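Local coordinates for protein immunomodulatory active chitinase (Trichuris suis, PDB 6G9C) that probably hydrolyses chitin as a family 18 glycosidase and displays immunomodulatory properties in inflammatory lung disease, at residues T230-P235 / S330-L335; L272-R277 / E348-K353; S310-C315 / D373-S378; R324-E329 / Y344-S349. One frame throughout, in Å; residues are numbered along the deposited sequence.

Contact 1 of 4, residues T230-P235 / S330-L335; sequences TGINSP and SKTPYL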
loop_
_atom_site.group_PDB
_atom_site.type_symbol
_atom_site.label_atom_id
_atom_site.label_comp_id
_atom_site.label_asym_id
_atom_site.label_seq_id
_atom_site.Cartn_x
_atom_site.Cartn_y
_atom_site.Cartn_z
ATOM N N THR A 230 18.472 -32.946 28.331
ATOM C CA THR A 230 17.522 -31.843 28.220
ATOM C C THR A 230 18.129 -30.537 28.712
ATOM O O THR A 230 19.005 -30.520 29.580
ATOM C CB THR A 230 16.245 -32.122 29.017
ATOM O OG1 THR A 230 16.563 -32.172 30.415
ATOM C CG2 THR A 230 15.600 -33.438 28.578
ATOM N N GLY A 231 17.620 -29.434 28.165
ATOM C CA GLY A 231 18.110 -28.108 28.494
ATOM C C GLY A 231 17.121 -27.074 28.001
ATOM O O GLY A 231 16.086 -27.406 27.415
ATOM N N ILE A 232 17.457 -25.806 28.241
ATOM C CA ILE A 232 16.522 -24.692 28.066
ATOM C C ILE A 232 16.780 -24.009 26.732
ATOM O O ILE A 232 17.905 -23.560 26.461
ATOM C CB ILE A 232 16.648 -23.679 29.215
ATOM C CG1 ILE A 232 16.540 -24.380 30.578
ATOM C CG2 ILE A 232 15.571 -22.621 29.086
ATOM C CD1 ILE A 232 15.217 -25.078 30.795
ATOM N N ASN A 233 15.734 -23.897 25.911
ATOM C CA ASN A 233 15.872 -23.268 24.600
ATOM C C ASN A 233 16.357 -21.822 24.721
ATOM O O ASN A 233 17.314 -21.414 24.051
ATOM C CB ASN A 233 14.538 -23.342 23.851
ATOM C CG ASN A 233 14.619 -22.755 22.437
ATOM O OD1 ASN A 233 15.571 -23.016 21.700
ATOM N ND2 ASN A 233 13.621 -21.962 22.063
ATOM N N SER A 234 15.736 -21.036 25.591
ATOM C CA SER A 234 16.029 -19.603 25.682
ATOM C C SER A 234 15.877 -19.156 27.124
ATOM O O SER A 234 14.874 -18.533 27.504
ATOM C CB SER A 234 15.116 -18.804 24.745
ATOM O OG SER A 234 15.449 -17.423 24.714
ATOM N N PRO A 235 16.849 -19.477 27.978
ATOM C CA PRO A 235 16.758 -19.048 29.374
ATOM C C PRO A 235 17.024 -17.563 29.481
ATOM O O PRO A 235 17.910 -17.025 28.810
ATOM C CB PRO A 235 17.853 -19.862 30.074
ATOM C CG PRO A 235 18.877 -20.127 28.999
ATOM C CD PRO A 235 18.118 -20.187 27.685
ATOM N N SER A 330 15.674 -19.815 35.426
ATOM C CA SER A 330 15.732 -19.365 34.046
ATOM C C SER A 330 14.506 -18.564 33.628
ATOM O O SER A 330 14.520 -17.968 32.546
ATOM C CB SER A 330 15.885 -20.564 33.114
ATOM O OG SER A 330 14.697 -21.346 33.114
ATOM N N LYS A 331 13.448 -18.553 34.450
ATOM C CA LYS A 331 12.169 -17.917 34.110
ATOM C C LYS A 331 11.545 -18.534 32.852
ATOM O O LYS A 331 10.992 -17.833 32.002
ATOM C CB LYS A 331 12.322 -16.399 33.957
ATOM C CG LYS A 331 12.693 -15.670 35.251
ATOM C CD LYS A 331 11.561 -15.724 36.268
ATOM C CE LYS A 331 11.948 -15.089 37.603
ATOM N NZ LYS A 331 10.752 -14.967 38.503
ATOM N N THR A 332 11.633 -19.856 32.720
ATOM C CA THR A 332 11.036 -20.543 31.580
ATOM C C THR A 332 10.316 -21.794 32.068
ATOM O O THR A 332 10.656 -22.340 33.126
ATOM C CB THR A 332 12.068 -20.958 30.515
ATOM O OG1 THR A 332 12.964 -21.937 31.062
ATOM C CG2 THR A 332 12.865 -19.740 29.989
ATOM N N PRO A 333 9.316 -22.265 31.315
ATOM C CA PRO A 333 8.664 -23.532 31.652
ATOM C C PRO A 333 9.208 -24.686 30.836
ATOM O O PRO A 333 9.808 -24.481 29.774
ATOM C CB PRO A 333 7.203 -23.261 31.294
ATOM C CG PRO A 333 7.341 -22.406 30.072
ATOM C CD PRO A 333 8.538 -21.515 30.313
ATOM N N TYR A 334 9.019 -25.906 31.327
ATOM C CA TYR A 334 9.207 -27.063 30.481
ATOM C C TYR A 334 8.007 -27.984 30.636
ATOM O O TYR A 334 7.216 -27.859 31.577
ATOM C CB TYR A 334 10.541 -27.777 30.758
ATOM C CG TYR A 334 10.746 -28.414 32.119
ATOM C CD1 TYR A 334 10.418 -29.748 32.341
ATOM C CD2 TYR A 334 11.351 -27.706 33.152
ATOM C CE1 TYR A 334 10.656 -30.352 33.572
ATOM C CE2 TYR A 334 11.610 -28.305 34.381
ATOM C CZ TYR A 334 11.247 -29.624 34.584
ATOM O OH TYR A 334 11.480 -30.207 35.800
ATOM N N LEU A 335 7.853 -28.871 29.658
ATOM C CA LEU A 335 6.688 -29.736 29.541
ATOM C C LEU A 335 7.152 -31.181 29.501
ATOM O O LEU A 335 8.110 -31.509 28.787
ATOM C CB LEU A 335 5.892 -29.402 28.274
ATOM C CG LEU A 335 4.492 -30.002 28.219
ATOM C CD1 LEU A 335 3.562 -29.109 29.006
ATOM C CD2 LEU A 335 4.005 -30.146 26.794
#
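Ile-232 and Thr-332 meet methyl to hydroxyl. The branch methyl CG2 of Ile-232 rests 3.3 Å from Thr-332 OG1. The end of the longer branch, CD1, reaches the same oxygen at 3.9 Å. Two methyls therefore lie against one hydroxyl, with Ser-330 OG a little farther off. Thr-332 turns its other branch to the chain just beyond: CG2 is 3.4 Å from Ser-234 O and 4.0 Å from Pro-235 CA. Next to it, Pro-235 CB touches Ser-330 CB at 3.7 Å, ring carbon against side-chain carbon.

The polar groups find their partners on their own side or outside the two segments. Thr-332 OG1 sits between its backbone N and carbonyl carbon (chi1 65°), which brings it to 2.8 Å from Ser-330 OG. The hydrogen bond of Ser-330 OG is to Asp-327 OD2. Ser-234 OG is bonded to Cys-219 O. Backbone bonding of Ser-330 to Leu-236 extends the junction.

A G1 beta bulge, with Lys-331 and Thr-332 opposite Asp-327, closes the turn between strands 323-327 and 332-337. The loop after barrel strand 214-218 thus packs on this hairpin end. All touching residues are buried. The hydroxyls of Ser-330 and Thr-332 make no hydrogen bond to the loop, so the seam between loop and hairpin is held by van der Waals contact.

Contact 2 of 4, residues L272-R277 / E348-K353; sequences LPTYGR and ESMKAK. With EDO (1,2-ethanediol), chain D.
Lys-353 NZ, which passes 4.3 Å from Pro-273 CD, is gripped by two groups beyond the contact. It makes a salt bridge with Asp-345 and a hydrogen bond with Ser-234 O. The lysine is stretched out, and its carbons serve as an apolar surface. Leu-272 CD2 lies 4.0 Å from Lys-353 CB, and the leucine and the lysine run alongside each other, pointing opposite ways.

Met-350 makes the rest of the packing. Its chain bends at chi2 (-78°) and again at chi3, which carries the thioether from the helix to the strand. SD sits 3.8 Å from Leu-272 CB, and CE meets Thr-274 CG2 at 3.9 Å. The hydroxyl of Thr-274 is bonded to Thr-369 O. On the outer side of the helix, Lys-351 NZ and Glu-348 OE1 form a salt bridge of 3.2 Å.

Helix 347-360 here covers strand 268-281, the seventh strand of the family's TIM barrel. Further along that strand, Arg-277 NH2 gives a weak hydrogen bond of 3.3 Å to O2 of a 1,2-ethanediol, probably from the crystallisation liquor. Tyr-275 OH and Arg-277 NE both bond Asp-221 OD1, and Asp-221 OD2 also holds the diol.

Pro-273 O is buried with no partner in the model. Van der Waals packing thus joins helix and strand, while the lysine charge is met at its far end by Asp-345, which probably offsets the cost of burying it.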
loop_
_atom_site.group_PDB
_atom_site.type_symbol
_atom_site.label_atom_id
_atom_site.label_comp_id
_atom_site.label_asym_id
_atom_site.label_seq_id
_atom_site.Cartn_x
_atom_site.Cartn_y
_atom_site.Cartn_z
ATOM N N LEU A 272 12.532 -13.425 20.948
ATOM C CA LEU A 272 11.588 -14.182 21.783
ATOM C C LEU A 272 11.055 -15.352 20.965
ATOM O O LEU A 272 10.392 -15.128 19.930
ATOM C CB LEU A 272 10.423 -13.310 22.268
ATOM C CG LEU A 272 10.759 -11.984 22.950
ATOM C CD1 LEU A 272 9.478 -11.214 23.198
ATOM C CD2 LEU A 272 11.504 -12.210 24.248
ATOM N N PRO A 273 11.313 -16.594 21.364
ATOM C CA PRO A 273 10.788 -17.737 20.604
ATOM C C PRO A 273 9.352 -18.038 20.998
ATOM O O PRO A 273 9.010 -18.023 22.180
ATOM C CB PRO A 273 11.708 -18.887 21.026
ATOM C CG PRO A 273 12.148 -18.515 22.412
ATOM C CD PRO A 273 12.197 -17.015 22.469
ATOM N N THR A 274 8.510 -18.348 20.006
ATOM C CA THR A 274 7.165 -18.859 20.298
ATOM C C THR A 274 7.062 -20.352 20.026
ATOM O O THR A 274 5.949 -20.905 20.038
ATOM C CB THR A 274 6.096 -18.109 19.499
ATOM O OG1 THR A 274 6.427 -18.136 18.105
ATOM C CG2 THR A 274 5.970 -16.666 19.980
ATOM N N TYR A 275 8.195 -21.007 19.767
ATOM C CA TYR A 275 8.330 -22.450 19.655
ATOM C C TYR A 275 9.138 -22.961 20.838
ATOM O O TYR A 275 9.739 -22.191 21.600
ATOM C CB TYR A 275 9.023 -22.859 18.346
ATOM C CG TYR A 275 10.461 -22.381 18.351
ATOM C CD1 TYR A 275 10.759 -21.058 18.059
ATOM C CD2 TYR A 275 11.494 -23.219 18.745
ATOM C CE1 TYR A 275 12.074 -20.580 18.107
ATOM C CE2 TYR A 275 12.809 -22.755 18.802
ATOM C CZ TYR A 275 13.080 -21.434 18.489
ATOM O OH TYR A 275 14.358 -20.968 18.560
ATOM N N GLY A 276 9.139 -24.291 20.977
ATOM C CA GLY A 276 9.994 -24.958 21.933
ATOM C C GLY A 276 10.799 -26.051 21.248
ATOM O O GLY A 276 10.599 -26.353 20.066
ATOM N N ARG A 277 11.714 -26.642 22.017
ATOM C CA ARG A 277 12.558 -27.731 21.535
ATOM C C ARG A 277 12.417 -28.916 22.467
ATOM O O ARG A 277 12.195 -28.752 23.671
ATOM C CB ARG A 277 14.030 -27.333 21.443
ATOM C CG ARG A 277 14.274 -26.227 20.436
ATOM C CD ARG A 277 15.740 -26.073 20.046
ATOM N NE ARG A 277 15.811 -25.164 18.903
ATOM C CZ ARG A 277 15.648 -25.535 17.639
ATOM N NH1 ARG A 277 15.471 -26.816 17.335
ATOM N NH2 ARG A 277 15.688 -24.620 16.677
ATOM N N GLU A 348 4.020 -16.510 30.955
ATOM C CA GLU A 348 4.845 -16.121 32.096
ATOM C C GLU A 348 6.292 -15.852 31.683
ATOM O O GLU A 348 6.906 -14.890 32.161
ATOM C CB GLU A 348 4.793 -17.191 33.190
ATOM C CG GLU A 348 3.398 -17.435 33.786
ATOM C CD GLU A 348 2.909 -16.309 34.687
ATOM O OE1 GLU A 348 3.545 -15.230 34.721
ATOM O OE2 GLU A 348 1.885 -16.503 35.380
ATOM N N SER A 349 6.868 -16.694 30.818
ATOM C CA SER A 349 8.259 -16.461 30.430
ATOM C C SER A 349 8.372 -15.218 29.558
ATOM O O SER A 349 9.326 -14.443 29.691
ATOM C CB SER A 349 8.849 -17.689 29.718
ATOM O OG SER A 349 8.315 -17.884 28.419
ATOM N N MET A 350 7.393 -14.998 28.677
ATOM C CA MET A 350 7.396 -13.784 27.859
ATOM C C MET A 350 7.231 -12.545 28.722
ATOM O O MET A 350 7.871 -11.513 28.474
ATOM C CB MET A 350 6.283 -13.842 26.815
ATOM C CG MET A 350 6.447 -14.941 25.801
ATOM S SD MET A 350 7.652 -14.499 24.552
ATOM C CE MET A 350 6.568 -14.397 23.137
ATOM N N LYS A 351 6.368 -12.631 29.742
ATOM C CA LYS A 351 6.168 -11.516 30.660
ATOM C C LYS A 351 7.468 -11.141 31.343
ATOM O O LYS A 351 7.816 -9.957 31.450
ATOM C CB LYS A 351 5.118 -11.888 31.720
ATOM C CG LYS A 351 3.813 -11.176 31.616
ATOM C CD LYS A 351 2.791 -11.757 32.618
ATOM C CE LYS A 351 3.311 -11.756 34.053
ATOM N NZ LYS A 351 2.301 -12.306 35.022
ATOM N N ALA A 352 8.182 -12.143 31.860
ATOM C CA ALA A 352 9.427 -11.864 32.559
ATOM C C ALA A 352 10.450 -11.250 31.611
ATOM O O ALA A 352 11.105 -10.258 31.948
ATOM C CB ALA A 352 9.966 -13.144 33.197
ATOM N N LYS A 353 10.576 -11.814 30.404
ATOM C CA LYS A 353 11.569 -11.337 29.442
ATOM C C LYS A 353 11.251 -9.923 28.955
ATOM O O LYS A 353 12.138 -9.064 28.895
ATOM C CB LYS A 353 11.645 -12.307 28.264
ATOM C CG LYS A 353 12.287 -13.643 28.639
ATOM C CD LYS A 353 12.198 -14.636 27.493
ATOM C CE LYS A 353 13.056 -15.863 27.772
ATOM N NZ LYS A 353 12.887 -16.905 26.710
HETATM C C1 EDO D . 14.977 -19.576 14.230
HETATM O O1 EDO D . 16.315 -19.361 13.792
HETATM C C2 EDO D . 14.949 -20.581 15.379
HETATM O O2 EDO D . 15.669 -21.763 15.018
#

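Contact 3 of 4, residues S310-C315 / D373-S378; sequences SYYEVC and DDFLGS
The ring of Tyr-312 is approached obliquely by two groups across the contact. Asp-373 O comes to 3.3 Å from its CD2, and Phe-375 CE1 to 4.3 Å from its CE2. Ser-310 OG lies over the centre of one face, 3.2 Å above the plane. The Phe-379 ring also meets the Tyr-312 ring, the planes at about 30°. At the edge of the Tyr-311 ring stands Asp-374 N. The Tyr-311 ring and the Asp-373 carboxylate run alongside each other in one direction, their planes 65° apart. Tyr-311 CG is anti to its nitrogen (chi1 175°), and this sends the ring along that carboxylate.

Ser-310 and Glu-313 form a capping box at the start of helix 311-319. Glu-313 N donates to Ser-310 OG at 3.1 Å, and Ser-310 N donates to Glu-313 OE1 at 2.9 Å. This helix belongs to the alpha/beta insertion that family 18 chitinases of this type carry between barrel strands seven and eight. The other segment belongs to the loop after strand 364-368, the eighth.

An inverse gamma turn is centred on Asp-374, whose N bonds Asp-373 OD1 at 2.8 Å from above the carboxylate plane. Backbone nitrogens of Leu-390 and Ile-391 also hold the Asp-373 carboxylate. Those of Phe-379 and Cys-380 hold Asp-374. Tyr-311 OH is bonded to His-383. A disulfide ties Cys-315 of the helix to Cys-380 of the same loop.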
loop_
_atom_site.group_PDB
_atom_site.type_symbol
_atom_site.label_atom_id
_atom_site.label_comp_id
_atom_site.label_asym_id
_atom_site.label_seq_id
_atom_site.Cartn_x
_atom_site.Cartn_y
_atom_site.Cartn_z
ATOM N N SER A 310 5.368 -26.146 18.616
ATOM C CA SER A 310 4.859 -24.783 18.686
ATOM C C SER A 310 4.146 -24.546 20.017
ATOM O O SER A 310 3.707 -25.480 20.685
ATOM C CB SER A 310 3.888 -24.507 17.543
ATOM O OG SER A 310 2.681 -25.238 17.761
ATOM N N TYR A 311 4.014 -23.269 20.388
ATOM C CA TYR A 311 3.276 -22.956 21.606
ATOM C C TYR A 311 1.853 -23.505 21.552
ATOM O O TYR A 311 1.350 -24.060 22.541
ATOM C CB TYR A 311 3.258 -21.445 21.860
ATOM C CG TYR A 311 2.395 -21.106 23.044
ATOM C CD1 TYR A 311 2.757 -21.499 24.322
ATOM C CD2 TYR A 311 1.187 -20.437 22.889
ATOM C CE1 TYR A 311 1.933 -21.229 25.426
ATOM C CE2 TYR A 311 0.382 -20.162 23.973
ATOM C CZ TYR A 311 0.764 -20.550 25.241
ATOM O OH TYR A 311 -0.040 -20.276 26.334
ATOM N N TYR A 312 1.173 -23.370 20.412
ATOM C CA TYR A 312 -0.200 -23.867 20.397
ATOM C C TYR A 312 -0.246 -25.394 20.492
ATOM O O TYR A 312 -1.223 -25.955 21.002
ATOM C CB TYR A 312 -0.949 -23.341 19.163
ATOM C CG TYR A 312 -0.455 -23.779 17.795
ATOM C CD1 TYR A 312 -0.818 -25.018 17.258
ATOM C CD2 TYR A 312 0.330 -22.927 17.008
ATOM C CE1 TYR A 312 -0.391 -25.406 15.987
ATOM C CE2 TYR A 312 0.757 -23.311 15.741
ATOM C CZ TYR A 312 0.395 -24.546 15.235
ATOM O OH TYR A 312 0.823 -24.931 13.971
ATOM N N GLU A 313 0.802 -26.080 20.031
ATOM C CA GLU A 313 0.871 -27.527 20.204
ATOM C C GLU A 313 1.130 -27.894 21.660
ATOM O O GLU A 313 0.627 -28.913 22.149
ATOM C CB GLU A 313 1.963 -28.111 19.306
ATOM C CG GLU A 313 1.543 -28.357 17.870
ATOM C CD GLU A 313 2.740 -28.684 16.992
ATOM O OE1 GLU A 313 3.875 -28.391 17.421
ATOM O OE2 GLU A 313 2.549 -29.237 15.888
ATOM N N VAL A 314 1.931 -27.087 22.364
ATOM C CA VAL A 314 2.065 -27.263 23.811
ATOM C C VAL A 314 0.704 -27.132 24.481
ATOM O O VAL A 314 0.351 -27.918 25.369
ATOM C CB VAL A 314 3.074 -26.253 24.394
ATOM C CG1 VAL A 314 2.976 -26.238 25.937
ATOM C CG2 VAL A 314 4.507 -26.566 23.904
ATOM N N CYS A 315 -0.088 -26.139 24.066
ATOM C CA CYS A 315 -1.422 -25.993 24.638
ATOM C C CYS A 315 -2.247 -27.257 24.440
ATOM O O CYS A 315 -2.948 -27.702 25.361
ATOM C CB CYS A 315 -2.118 -24.790 24.007
ATOM S SG CYS A 315 -1.636 -23.225 24.744
ATOM N N ASP A 373 2.540 -18.961 17.630
ATOM C CA ASP A 373 1.635 -18.537 18.683
ATOM C C ASP A 373 0.251 -19.139 18.431
ATOM O O ASP A 373 -0.047 -19.659 17.350
ATOM C CB ASP A 373 1.565 -17.011 18.706
ATOM C CG ASP A 373 1.118 -16.427 20.040
ATOM O OD1 ASP A 373 0.710 -17.152 20.978
ATOM O OD2 ASP A 373 1.166 -15.179 20.133
ATOM N N ASP A 374 -0.611 -19.046 19.433
ATOM C CA ASP A 374 -2.022 -19.417 19.264
ATOM C C ASP A 374 -2.716 -18.285 18.503
ATOM O O ASP A 374 -3.447 -17.471 19.062
ATOM C CB ASP A 374 -2.664 -19.683 20.624
ATOM C CG ASP A 374 -4.009 -20.434 20.534
ATOM O OD1 ASP A 374 -4.280 -21.132 19.528
ATOM O OD2 ASP A 374 -4.797 -20.338 21.505
ATOM N N PHE A 375 -2.439 -18.214 17.195
ATOM C CA PHE A 375 -2.862 -17.039 16.433
ATOM C C PHE A 375 -4.355 -17.029 16.120
ATOM O O PHE A 375 -4.901 -15.959 15.823
ATOM C CB PHE A 375 -2.047 -16.904 15.135
ATOM C CG PHE A 375 -2.134 -18.094 14.230
ATOM C CD1 PHE A 375 -1.237 -19.145 14.369
ATOM C CD2 PHE A 375 -3.097 -18.155 13.228
ATOM C CE1 PHE A 375 -1.300 -20.248 13.537
ATOM C CE2 PHE A 375 -3.170 -19.256 12.385
ATOM C CZ PHE A 375 -2.264 -20.306 12.543
ATOM N N LEU A 376 -5.032 -18.175 16.183
ATOM C CA LEU A 376 -6.489 -18.181 16.083
ATOM C C LEU A 376 -7.169 -18.143 17.440
ATOM O O LEU A 376 -8.396 -18.018 17.495
ATOM C CB LEU A 376 -6.991 -19.419 15.326
ATOM C CG LEU A 376 -6.489 -19.675 13.899
ATOM C CD1 LEU A 376 -7.177 -20.923 13.335
ATOM C CD2 LEU A 376 -6.695 -18.466 12.982
ATOM N N GLY A 377 -6.411 -18.247 18.529
ATOM C CA GLY A 377 -7.025 -18.434 19.836
ATOM C C GLY A 377 -7.814 -19.718 19.985
ATOM O O GLY A 377 -8.715 -19.790 20.828
ATOM N N SER A 378 -7.503 -20.746 19.192
ATOM C CA SER A 378 -8.320 -21.960 19.141
ATOM C C SER A 378 -7.704 -23.149 19.866
ATOM O O SER A 378 -8.397 -24.159 20.059
ATOM C CB SER A 378 -8.583 -22.359 17.682
ATOM O OG SER A 378 -7.385 -22.844 17.079
#

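Contact 4 of 4, residues R324-E329 / Y344-S349; sequences RVWDDE and YDDVES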
loop_
_atom_site.group_PDB
_atom_site.type_symbol
_atom_site.label_atom_id
_atom_site.label_comp_id
_atom_site.label_asym_id
_atom_site.label_seq_id
_atom_site.Cartn_x
_atom_site.Cartn_y
_atom_site.Cartn_z
ATOM N N ARG A 324 3.324 -29.399 33.301
ATOM C CA ARG A 324 4.126 -28.194 33.168
ATOM C C ARG A 324 4.932 -27.983 34.443
ATOM O O ARG A 324 4.410 -28.144 35.551
ATOM C CB ARG A 324 3.216 -26.991 32.900
ATOM C CG ARG A 324 3.901 -25.637 32.942
ATOM C CD ARG A 324 2.896 -24.535 32.678
ATOM N NE ARG A 324 3.496 -23.209 32.583
ATOM C CZ ARG A 324 3.763 -22.442 33.638
ATOM N NH1 ARG A 324 3.503 -22.889 34.865
ATOM N NH2 ARG A 324 4.288 -21.234 33.466
ATOM N N VAL A 325 6.206 -27.637 34.286
ATOM C CA VAL A 325 7.070 -27.261 35.397
ATOM C C VAL A 325 7.622 -25.869 35.127
ATOM O O VAL A 325 8.106 -25.591 34.024
ATOM C CB VAL A 325 8.222 -28.262 35.606
ATOM C CG1 VAL A 325 9.124 -27.786 36.749
ATOM C CG2 VAL A 325 7.687 -29.659 35.881
ATOM N N TRP A 326 7.556 -24.998 36.130
ATOM C CA TRP A 326 8.125 -23.659 36.034
ATOM C C TRP A 326 9.538 -23.685 36.612
ATOM O O TRP A 326 9.730 -24.089 37.764
ATOM C CB TRP A 326 7.258 -22.646 36.789
ATOM C CG TRP A 326 7.827 -21.243 36.825
ATOM C CD1 TRP A 326 8.340 -20.584 37.911
ATOM C CD2 TRP A 326 7.911 -20.329 35.729
ATOM N NE1 TRP A 326 8.757 -19.321 37.545
ATOM C CE2 TRP A 326 8.498 -19.142 36.214
ATOM C CE3 TRP A 326 7.561 -20.405 34.376
ATOM C CZ2 TRP A 326 8.742 -18.040 35.392
ATOM C CZ3 TRP A 326 7.800 -19.310 33.564
ATOM C CH2 TRP A 326 8.382 -18.140 34.077
ATOM N N ASP A 327 10.523 -23.268 35.821
ATOM C CA ASP A 327 11.901 -23.142 36.300
ATOM C C ASP A 327 12.149 -21.676 36.632
ATOM O O ASP A 327 12.402 -20.869 35.740
ATOM C CB ASP A 327 12.903 -23.637 35.262
ATOM C CG ASP A 327 14.326 -23.603 35.784
ATOM O OD1 ASP A 327 14.617 -24.379 36.723
ATOM O OD2 ASP A 327 15.140 -22.799 35.271
ATOM N N ASP A 328 12.088 -21.327 37.921
ATOM C CA ASP A 328 12.142 -19.911 38.270
ATOM C C ASP A 328 13.525 -19.317 38.026
ATOM O O ASP A 328 13.640 -18.109 37.788
ATOM C CB ASP A 328 11.703 -19.696 39.724
ATOM C CG ASP A 328 11.250 -18.255 39.989
ATOM O OD1 ASP A 328 10.304 -17.775 39.317
ATOM O OD2 ASP A 328 11.856 -17.592 40.860
ATOM N N GLU A 329 14.577 -20.139 38.055
ATOM C CA GLU A 329 15.926 -19.623 37.836
ATOM C C GLU A 329 16.070 -19.048 36.433
ATOM O O GLU A 329 16.546 -17.921 36.254
ATOM C CB GLU A 329 16.953 -20.730 38.063
ATOM C CG GLU A 329 17.920 -20.447 39.187
ATOM C CD GLU A 329 19.000 -21.498 39.293
ATOM O OE1 GLU A 329 18.695 -22.683 39.051
ATOM O OE2 GLU A 329 20.151 -21.138 39.608
ATOM N N TYR A 344 10.141 -24.644 26.484
ATOM C CA TYR A 344 9.372 -23.763 25.616
ATOM C C TYR A 344 9.228 -22.410 26.298
ATOM O O TYR A 344 9.813 -22.167 27.352
ATOM C CB TYR A 344 7.998 -24.369 25.264
ATOM C CG TYR A 344 7.015 -24.491 26.413
ATOM C CD1 TYR A 344 7.180 -25.457 27.407
ATOM C CD2 TYR A 344 5.893 -23.661 26.483
ATOM C CE1 TYR A 344 6.267 -25.579 28.448
ATOM C CE2 TYR A 344 4.972 -23.776 27.525
ATOM C CZ TYR A 344 5.171 -24.728 28.508
ATOM O OH TYR A 344 4.253 -24.849 29.536
ATOM N N ASP A 345 8.475 -21.514 25.659
ATOM C CA ASP A 345 8.169 -20.211 26.238
ATOM C C ASP A 345 6.663 -19.988 26.262
ATOM O O ASP A 345 5.927 -20.468 25.391
ATOM C CB ASP A 345 8.879 -19.081 25.464
ATOM C CG ASP A 345 10.305 -18.864 25.958
ATOM O OD1 ASP A 345 11.212 -19.585 25.485
ATOM O OD2 ASP A 345 10.505 -18.000 26.842
ATOM N N ASP A 346 6.199 -19.274 27.281
ATOM C CA ASP A 346 4.766 -19.102 27.459
ATOM C C ASP A 346 4.505 -17.684 27.953
ATOM O O ASP A 346 5.396 -16.829 27.936
ATOM C CB ASP A 346 4.212 -20.199 28.385
ATOM C CG ASP A 346 4.656 -20.053 29.853
ATOM O OD1 ASP A 346 5.493 -19.181 30.179
ATOM O OD2 ASP A 346 4.140 -20.834 30.695
ATOM N N VAL A 347 3.272 -17.432 28.406
ATOM C CA VAL A 347 2.921 -16.074 28.816
ATOM C C VAL A 347 3.791 -15.626 29.984
ATOM O O VAL A 347 4.275 -14.488 30.016
ATOM C CB VAL A 347 1.424 -15.958 29.154
ATOM C CG1 VAL A 347 1.157 -14.592 29.736
ATOM C CG2 VAL A 347 0.575 -16.155 27.901
ATOM N N GLU A 348 4.020 -16.510 30.955
ATOM C CA GLU A 348 4.845 -16.121 32.096
ATOM C C GLU A 348 6.292 -15.852 31.683
ATOM O O GLU A 348 6.906 -14.890 32.161
ATOM C CB GLU A 348 4.793 -17.191 33.190
ATOM C CG GLU A 348 3.398 -17.435 33.786
ATOM C CD GLU A 348 2.909 -16.309 34.687
ATOM O OE1 GLU A 348 3.545 -15.230 34.721
ATOM O OE2 GLU A 348 1.885 -16.503 35.380
ATOM N N SER A 349 6.868 -16.694 30.818
ATOM C CA SER A 349 8.259 -16.461 30.430
ATOM C C SER A 349 8.372 -15.218 29.558
ATOM O O SER A 349 9.326 -14.443 29.691
ATOM C CB SER A 349 8.849 -17.689 29.718
ATOM O OG SER A 349 8.315 -17.884 28.419
#
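Two nitrogens of Arg-324, NE and NH2, meet a single oxygen of Asp-346, OD2. NH2 donates at 2.8 Å to the syn lone pair of OD2, and NE donates at 3.1 Å nearly along the C-O bond direction. The oxygen lies close to the guanidinium plane, and the two flat groups are nearly coplanar, 22° apart. The arginine chain runs extended from CG to NE, which delivers this edge to the carboxylate.

The other oxygen, Asp-346 OD1, accepts from Ser-349 N at 2.9 Å. Ser-349 OG in turn accepts from Asp-346 N at 2.8 Å, so the pair makes a capping box. The same hydroxyl donates to Asp-345 OD2 at 2.7 Å. Asp-346 thus joins the arginine to the first turn of the helix. The helix start and the guanidinium would both be expected to favour its negative charge.

Tyr-344 OH touches Arg-324 CD at 3.4 Å, and its ring plane is 75° from the guanidinium. Trp-326 adds apolar cover. Its CZ3 rests 3.7 Å from Glu-348 CB, and the side chains cross at about a right angle. Its NE1 is satisfied in the ring plane by Asp-328 OD1, through the anti lone pair.

Strand 323-327 pairs antiparallel with strand 332-337, whose Pro-333 packs on Tyr-344 and Asp-346. Tyr-344 also touches Val-314 of helix 311-319. The contact therefore joins the edge hairpin of the insertion to the start of helix 347-360.

In the fold
Contacts 1, 2 and 3 are buried, whereas contact 4 is only partly buried, with Arg-324 and Trp-326 partly exposed and Glu-348 at the surface. Contacts 2 and 4 share helix 347-360: one uses the face on the barrel strand, the other its N-terminus. Contacts 1 and 4 use neighbouring strands of one hairpin, joined by backbone bonds such as Thr-332 O to Asp-327 N. Contact 3 lies about 18 Å, centre to centre, from contact 1 and joins helix 311-319 to the loop after the last barrel strand. A salt bridge crosses contact 4 alone; apolar and weakly polar packing carries the others. Lys-353 ties contacts 1, 2 and 4 together through Ser-234 and Asp-345.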